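Local coordinates for protein agmatine ureohydrolase (Thermoplasma volcanium GSS1, PDB 3PZL) that probably hydrolyses agmatine to putrescine and urea, as a manganese-dependent member of the arginase family with two metal ions per subunit, at residues K23-A26 and D27-N30; D101-E104 and S105-A109; N208-D211 and K212-E216. One frame throughout, in Å; residues are numbered along the deposited sequence.

Contact 1: K23-A26 and D27-N30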
loop_
_atom_site.group_PDB
_atom_site.type_symbol
_atom_site.label_atom_id
_atom_site.label_comp_id
_atom_site.label_asym_id
_atom_site.label_seq_id
_atom_site.Cartn_x
_atom_site.Cartn_y
_atom_site.Cartn_z
ATOM N N LYS B 23 -9.913 15.723 18.304
ATOM C CA LYS B 23 -10.616 14.799 17.430
ATOM C C LYS B 23 -11.582 13.936 18.224
ATOM O O LYS B 23 -11.237 13.417 19.286
ATOM C CB LYS B 23 -9.584 13.908 16.716
ATOM C CG LYS B 23 -10.111 12.951 15.684
ATOM C CD LYS B 23 -8.981 12.103 15.144
ATOM C CE LYS B 23 -9.394 11.153 14.053
ATOM N NZ LYS B 23 -8.310 10.205 13.658
ATOM N N LYS B 24 -12.791 13.791 17.699
ATOM C CA LYS B 24 -13.764 12.836 18.254
ATOM C C LYS B 24 -14.905 12.453 17.285
ATOM O O LYS B 24 -14.923 12.840 16.136
ATOM C CB LYS B 24 -14.340 13.366 19.555
ATOM C CG LYS B 24 -15.100 14.686 19.389
ATOM C CD LYS B 24 -15.891 15.010 20.654
ATOM C CE LYS B 24 -16.618 16.351 20.503
ATOM N NZ LYS B 24 -17.402 16.684 21.782
ATOM N N ILE B 25 -15.851 11.671 17.761
ATOM C CA ILE B 25 -17.003 11.357 16.948
ATOM C C ILE B 25 -17.850 12.605 16.737
ATOM O O ILE B 25 -18.326 13.222 17.690
ATOM C CB ILE B 25 -17.814 10.237 17.572
ATOM C CG1 ILE B 25 -16.993 8.949 17.481
ATOM C CG2 ILE B 25 -19.177 10.126 16.848
ATOM C CD1 ILE B 25 -17.777 7.670 17.730
ATOM N N ALA B 26 -18.051 12.961 15.484
ATOM C CA ALA B 26 -18.574 14.277 15.168
ATOM C C ALA B 26 -19.899 14.580 15.844
ATOM O O ALA B 26 -20.201 15.730 16.115
ATOM C CB ALA B 26 -18.682 14.450 13.671
ATOM N N ASP B 27 -20.681 13.548 16.128
ATOM C CA ASP B 27 -22.006 13.751 16.695
ATOM C C ASP B 27 -21.984 13.640 18.200
ATOM O O ASP B 27 -22.945 14.021 18.871
ATOM C CB ASP B 27 -23.055 12.833 16.037
ATOM C CG ASP B 27 -23.204 13.085 14.496
ATOM O OD1 ASP B 27 -22.911 14.219 14.029
ATOM O OD2 ASP B 27 -23.607 12.150 13.751
ATOM N N ALA B 28 -20.885 13.142 18.748
ATOM C CA ALA B 28 -20.753 13.051 20.206
ATOM C C ALA B 28 -20.598 14.443 20.812
ATOM O O ALA B 28 -19.500 14.840 21.225
ATOM C CB ALA B 28 -19.601 12.183 20.582
ATOM N N VAL B 29 -21.716 15.167 20.862
ATOM C CA VAL B 29 -21.736 16.574 21.237
ATOM C C VAL B 29 -21.874 16.828 22.751
ATOM O O VAL B 29 -21.431 17.850 23.248
ATOM C CB VAL B 29 -22.813 17.331 20.422
ATOM C CG1 VAL B 29 -23.079 18.715 21.011
ATOM C CG2 VAL B 29 -22.316 17.502 19.015
ATOM N N ASN B 30 -22.462 15.896 23.484
ATOM C CA ASN B 30 -22.765 16.136 24.885
ATOM C C ASN B 30 -21.655 15.693 25.808
ATOM O O ASN B 30 -20.847 14.842 25.444
ATOM C CB ASN B 30 -24.052 15.439 25.261
ATOM C CG ASN B 30 -25.055 15.483 24.158
ATOM O OD1 ASN B 30 -25.677 16.504 23.895
ATOM N ND2 ASN B 30 -25.196 14.375 23.481
#
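K24 reaches across a tight turn and sets its ammonium group on the backbone carbonyl of A28. Its first torsion puts CG between the backbone N and the carbonyl carbon (chi1 62°), which turns the chain toward the residues that follow. From CB the chain runs extended to its end. CD comes within 3.7 Å of A28 O and CE within 3.3 Å, alongside the oxygen. NZ then closes a hydrogen bond of 2.8 Å to A28 O. It arrives in the carbonyl plane, with a C=O...NZ angle of 158°. The residues spanned form a type I beta turn from I25 to A28. Its closing bond runs from A28 N to I25 O at 2.8 Å, and the donor stands well above the carbonyl plane. A28 is also the centre of an inverse gamma turn, in which the bond from V29 N to D27 O is weak. At the two ends of the beta turn, I25 CB and A28 CB meet at 4.0 Å. The end of the I25 side chain leads away, to R62 and Y65 of helix 57-65. D27 points away from residues 23-26, and its carboxylate is hydrogen-bonded to Y65 OH and S70 OG. K24 packs on L22 of the second subunit.

Contact 2: D101-E104 and S105-A109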
loop_
_atom_site.group_PDB
_atom_site.type_symbol
_atom_site.label_atom_id
_atom_site.label_comp_id
_atom_site.label_asym_id
_atom_site.label_seq_id
_atom_site.Cartn_x
_atom_site.Cartn_y
_atom_site.Cartn_z
ATOM N N ASP B 101 -10.088 -5.219 34.068
ATOM C CA ASP B 101 -10.538 -4.655 35.348
ATOM C C ASP B 101 -10.941 -3.226 35.140
ATOM O O ASP B 101 -11.852 -2.756 35.788
ATOM C CB ASP B 101 -9.447 -4.687 36.415
ATOM C CG ASP B 101 -9.106 -6.083 36.847
ATOM O OD1 ASP B 101 -9.804 -7.024 36.426
ATOM O OD2 ASP B 101 -8.124 -6.237 37.603
ATOM N N THR B 102 -10.274 -2.528 34.233
ATOM C CA THR B 102 -10.593 -1.124 34.012
ATOM C C THR B 102 -11.931 -1.016 33.304
ATOM O O THR B 102 -12.768 -0.189 33.675
ATOM C CB THR B 102 -9.508 -0.391 33.199
ATOM O OG1 THR B 102 -8.242 -0.458 33.884
ATOM C CG2 THR B 102 -9.911 1.057 32.989
ATOM N N VAL B 103 -12.125 -1.855 32.289
ATOM C CA VAL B 103 -13.380 -1.883 31.551
ATOM C C VAL B 103 -14.557 -2.116 32.496
ATOM O O VAL B 103 -15.537 -1.347 32.446
ATOM C CB VAL B 103 -13.354 -2.919 30.390
ATOM C CG1 VAL B 103 -14.743 -3.240 29.886
ATOM C CG2 VAL B 103 -12.523 -2.377 29.242
ATOM N N GLU B 104 -14.443 -3.133 33.367
ATOM C CA GLU B 104 -15.523 -3.530 34.263
ATOM C C GLU B 104 -16.051 -2.358 35.084
ATOM O O GLU B 104 -17.252 -2.151 35.162
ATOM C CB GLU B 104 -15.079 -4.670 35.167
ATOM C CG GLU B 104 -16.117 -5.107 36.203
ATOM C CD GLU B 104 -15.509 -6.018 37.287
ATOM O OE1 GLU B 104 -14.251 -6.123 37.361
ATOM O OE2 GLU B 104 -16.285 -6.639 38.059
ATOM N N SER B 105 -15.151 -1.583 35.673
ATOM C CA SER B 105 -15.524 -0.366 36.411
ATOM C C SER B 105 -16.245 0.649 35.518
ATOM O O SER B 105 -17.272 1.230 35.893
ATOM C CB SER B 105 -14.278 0.310 37.018
ATOM O OG SER B 105 -13.414 -0.647 37.625
ATOM N N VAL B 106 -15.688 0.869 34.334
ATOM C CA VAL B 106 -16.236 1.835 33.409
ATOM C C VAL B 106 -17.619 1.394 32.913
ATOM O O VAL B 106 -18.536 2.223 32.794
ATOM C CB VAL B 106 -15.271 2.072 32.247
ATOM C CG1 VAL B 106 -15.862 3.078 31.275
ATOM C CG2 VAL B 106 -13.887 2.539 32.777
ATOM N N VAL B 107 -17.773 0.095 32.652
ATOM C CA VAL B 107 -19.063 -0.463 32.246
ATOM C C VAL B 107 -20.126 -0.396 33.371
ATOM O O VAL B 107 -21.223 0.156 33.151
ATOM C CB VAL B 107 -18.896 -1.883 31.630
ATOM C CG1 VAL B 107 -20.213 -2.552 31.407
ATOM C CG2 VAL B 107 -18.193 -1.778 30.288
ATOM N N SER B 108 -19.791 -0.932 34.559
ATOM C CA SER B 108 -20.652 -0.818 35.762
ATOM C C SER B 108 -21.116 0.606 35.952
ATOM O O SER B 108 -22.323 0.868 35.970
ATOM C CB SER B 108 -19.937 -1.249 37.049
ATOM O OG SER B 108 -19.799 -2.657 37.150
ATOM N N ALA B 109 -20.146 1.519 36.066
ATOM C CA ALA B 109 -20.404 2.939 36.303
ATOM C C ALA B 109 -21.448 3.499 35.329
ATOM O O ALA B 109 -22.469 4.048 35.756
ATOM C CB ALA B 109 -19.113 3.724 36.239
#
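V103 and V107 stand one helical turn apart, their side chains running alongside each other in the same direction. Their methyls touch, V103 CG1 to V107 CG2 at 3.8 Å. V107 CG2 sits beside its own backbone N (chi1 171° for CG1), and from there it also rests against V103 O. V106 places its CG2 close to T102 O in the same manner.

The backbone bonds are those of an alpha helix. V106 N binds T102 O, S108 N binds E104 O, and V107 N binds V103 O at 2.7 Å.

Two serine hydroxyls add side-chain bonds to the carbonyls of the turn before. S105 OG donates to D101 O at 3.2 Å, tilted 16° from the carbonyl plane. Its OG is folded back beside the backbone N (chi1 -44°), which brings it to that oxygen. S108 OG makes a weak bond of 3.3 Å to E104 O, an oxygen already held by S108 N.

Other polar ends look beyond these residues: T102 OG1 bonds to Y98 O, D101 forms a salt bridge with R132, and E104 has a long, weak ion pair with the same arginine.

Helix 96-112 lies against the central parallel sheet, with V103 on I42 and V106 on F40, both from strand 37-42. V107 and S108 touch A133, just beyond helix 126-132, and V106 meets F20 of the second subunit.

Contact 3: N208-D211 and K212-E216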
loop_
_atom_site.group_PDB
_atom_site.type_symbol
_atom_site.label_atom_id
_atom_site.label_comp_id
_atom_site.label_asym_id
_atom_site.label_seq_id
_atom_site.Cartn_x
_atom_site.Cartn_y
_atom_site.Cartn_z
ATOM N N ASN B 208 -30.649 -20.594 6.623
ATOM C CA ASN B 208 -31.950 -20.349 7.230
ATOM C C ASN B 208 -32.306 -18.886 7.367
ATOM O O ASN B 208 -33.342 -18.536 7.923
ATOM C CB ASN B 208 -32.015 -21.013 8.597
ATOM C CG ASN B 208 -31.861 -22.529 8.520
ATOM O OD1 ASN B 208 -32.301 -23.171 7.569
ATOM N ND2 ASN B 208 -31.231 -23.098 9.525
ATOM N N GLY B 209 -31.457 -18.008 6.861
ATOM C CA GLY B 209 -31.637 -16.584 7.121
ATOM C C GLY B 209 -31.237 -16.236 8.553
ATOM O O GLY B 209 -31.252 -17.098 9.457
ATOM N N ILE B 210 -30.878 -14.971 8.759
ATOM C CA ILE B 210 -30.454 -14.484 10.063
ATOM C C ILE B 210 -31.644 -14.317 10.997
ATOM O O ILE B 210 -31.539 -14.608 12.198
ATOM C CB ILE B 210 -29.609 -13.166 9.942
ATOM C CG1 ILE B 210 -29.129 -12.642 11.313
ATOM C CG2 ILE B 210 -30.381 -12.085 9.194
ATOM C CD1 ILE B 210 -28.098 -13.518 12.038
ATOM N N ASP B 211 -32.773 -13.865 10.444
ATOM C CA ASP B 211 -33.998 -13.644 11.234
ATOM C C ASP B 211 -34.380 -14.790 12.177
ATOM O O ASP B 211 -34.657 -14.547 13.353
ATOM C CB ASP B 211 -35.177 -13.292 10.339
ATOM C CG ASP B 211 -35.251 -11.802 10.035
ATOM O OD1 ASP B 211 -34.593 -10.996 10.724
ATOM O OD2 ASP B 211 -35.988 -11.420 9.109
ATOM N N LYS B 212 -34.371 -16.025 11.678
ATOM C CA LYS B 212 -34.633 -17.192 12.524
ATOM C C LYS B 212 -33.904 -17.060 13.852
ATOM O O LYS B 212 -34.533 -16.981 14.885
ATOM C CB LYS B 212 -34.212 -18.479 11.804
ATOM C CG LYS B 212 -34.157 -19.742 12.658
ATOM C CD LYS B 212 -33.922 -20.951 11.774
ATOM C CE LYS B 212 -34.390 -22.265 12.435
ATOM N NZ LYS B 212 -33.364 -22.774 13.391
ATOM N N TYR B 213 -32.577 -16.993 13.803
ATOM C CA TYR B 213 -31.720 -16.895 14.992
ATOM C C TYR B 213 -31.909 -15.612 15.799
ATOM O O TYR B 213 -31.749 -15.611 17.011
ATOM C CB TYR B 213 -30.263 -17.120 14.585
ATOM C CG TYR B 213 -30.141 -18.401 13.778
ATOM C CD1 TYR B 213 -30.156 -19.657 14.410
ATOM C CD2 TYR B 213 -30.060 -18.360 12.379
ATOM C CE1 TYR B 213 -30.073 -20.803 13.686
ATOM C CE2 TYR B 213 -29.972 -19.501 11.654
ATOM C CZ TYR B 213 -29.988 -20.714 12.313
ATOM O OH TYR B 213 -29.913 -21.867 11.593
ATOM N N ILE B 214 -32.275 -14.533 15.111
ATOM C CA ILE B 214 -32.716 -13.291 15.779
ATOM C C ILE B 214 -34.018 -13.489 16.599
ATOM O O ILE B 214 -34.098 -13.039 17.755
ATOM C CB ILE B 214 -32.917 -12.169 14.768
ATOM C CG1 ILE B 214 -31.592 -11.873 14.061
ATOM C CG2 ILE B 214 -33.436 -10.942 15.454
ATOM C CD1 ILE B 214 -31.688 -10.824 12.980
ATOM N N GLU B 215 -35.012 -14.159 15.988
ATOM C CA GLU B 215 -36.282 -14.506 16.647
ATOM C C GLU B 215 -36.065 -15.278 17.949
ATOM O O GLU B 215 -36.643 -14.924 18.977
ATOM C CB GLU B 215 -37.224 -15.331 15.735
ATOM C CG GLU B 215 -37.422 -14.837 14.284
ATOM C CD GLU B 215 -38.004 -13.407 14.172
ATOM O OE1 GLU B 215 -38.124 -12.704 15.221
ATOM O OE2 GLU B 215 -38.325 -12.982 13.021
ATOM N N GLU B 216 -35.247 -16.327 17.902
ATOM C CA GLU B 216 -34.980 -17.135 19.087
ATOM C C GLU B 216 -34.516 -16.253 20.260
ATOM O O GLU B 216 -35.176 -16.224 21.306
ATOM C CB GLU B 216 -33.970 -18.270 18.816
ATOM C CG GLU B 216 -34.373 -19.297 17.758
ATOM C CD GLU B 216 -33.219 -20.232 17.374
ATOM O OE1 GLU B 216 -32.067 -20.010 17.832
ATOM O OE2 GLU B 216 -33.453 -21.188 16.587
HETATM O O HOH W 1 -34.556 -16.180 8.460
#
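Helix 202-220 has a kink at I210 and D211, and across it N208 meets Y213 by a side-chain hydrogen bond. N208 ND2 donates to Y213 OH at 2.7 Å, nearly straight at 164°. Y213 CG lies beside its own backbone N (chi1 -52°), which sends the ring back to N208. The hydroxyl lies in the amide plane, which is 33° from the ring plane. K212 runs beside N208, its CD 3.7 Å from N208 CB. Its CG lies over the centre of one face of the Y213 ring, 4.1 Å above the plane. G209 O and I210 O sit at the ring edge, G209 O 3.4 Å from Y213 CD2. A phenylalanine in place of Y213 would probably leave the N208 amide without this acceptor and freer to turn. The kink is bridged by a water, which donates to N208 O and accepts from K212 N. Regular helix bonding resumes with I214 N to I210 O and E215 N to D211 O. I214 swings its CD1 to I210 CG1 at 3.6 Å. On the flank facing helix 251-261, I214 packs on R256, R260 and L261. D211 forms a salt bridge with R256 and E215 one with R260.

How the contacts relate
The three contacts follow one another along the chain without touching. Contact 1 lies in the loop between strands 20-21 and 37-42, contact 2 on helix 96-112, contact 3 on helix 202-220. The centres of contacts 1 and 2 are about 22 Å apart. Contact 3 lies across the chain's centre, about 34 Å and 32 Å from them. All border the eight-stranded parallel sheet: contact 1 at edge strand 84-90, contact 2 on strand 37-42, contact 3 on the helix linking strands 198-201 and 223-229. V103 lies about 10 Å from H124 and I210 about 12 Å from D144, side chain to side chain. The helix contacts thus belong to layers around the sheet, not the manganese site; contact 1 is also away from it.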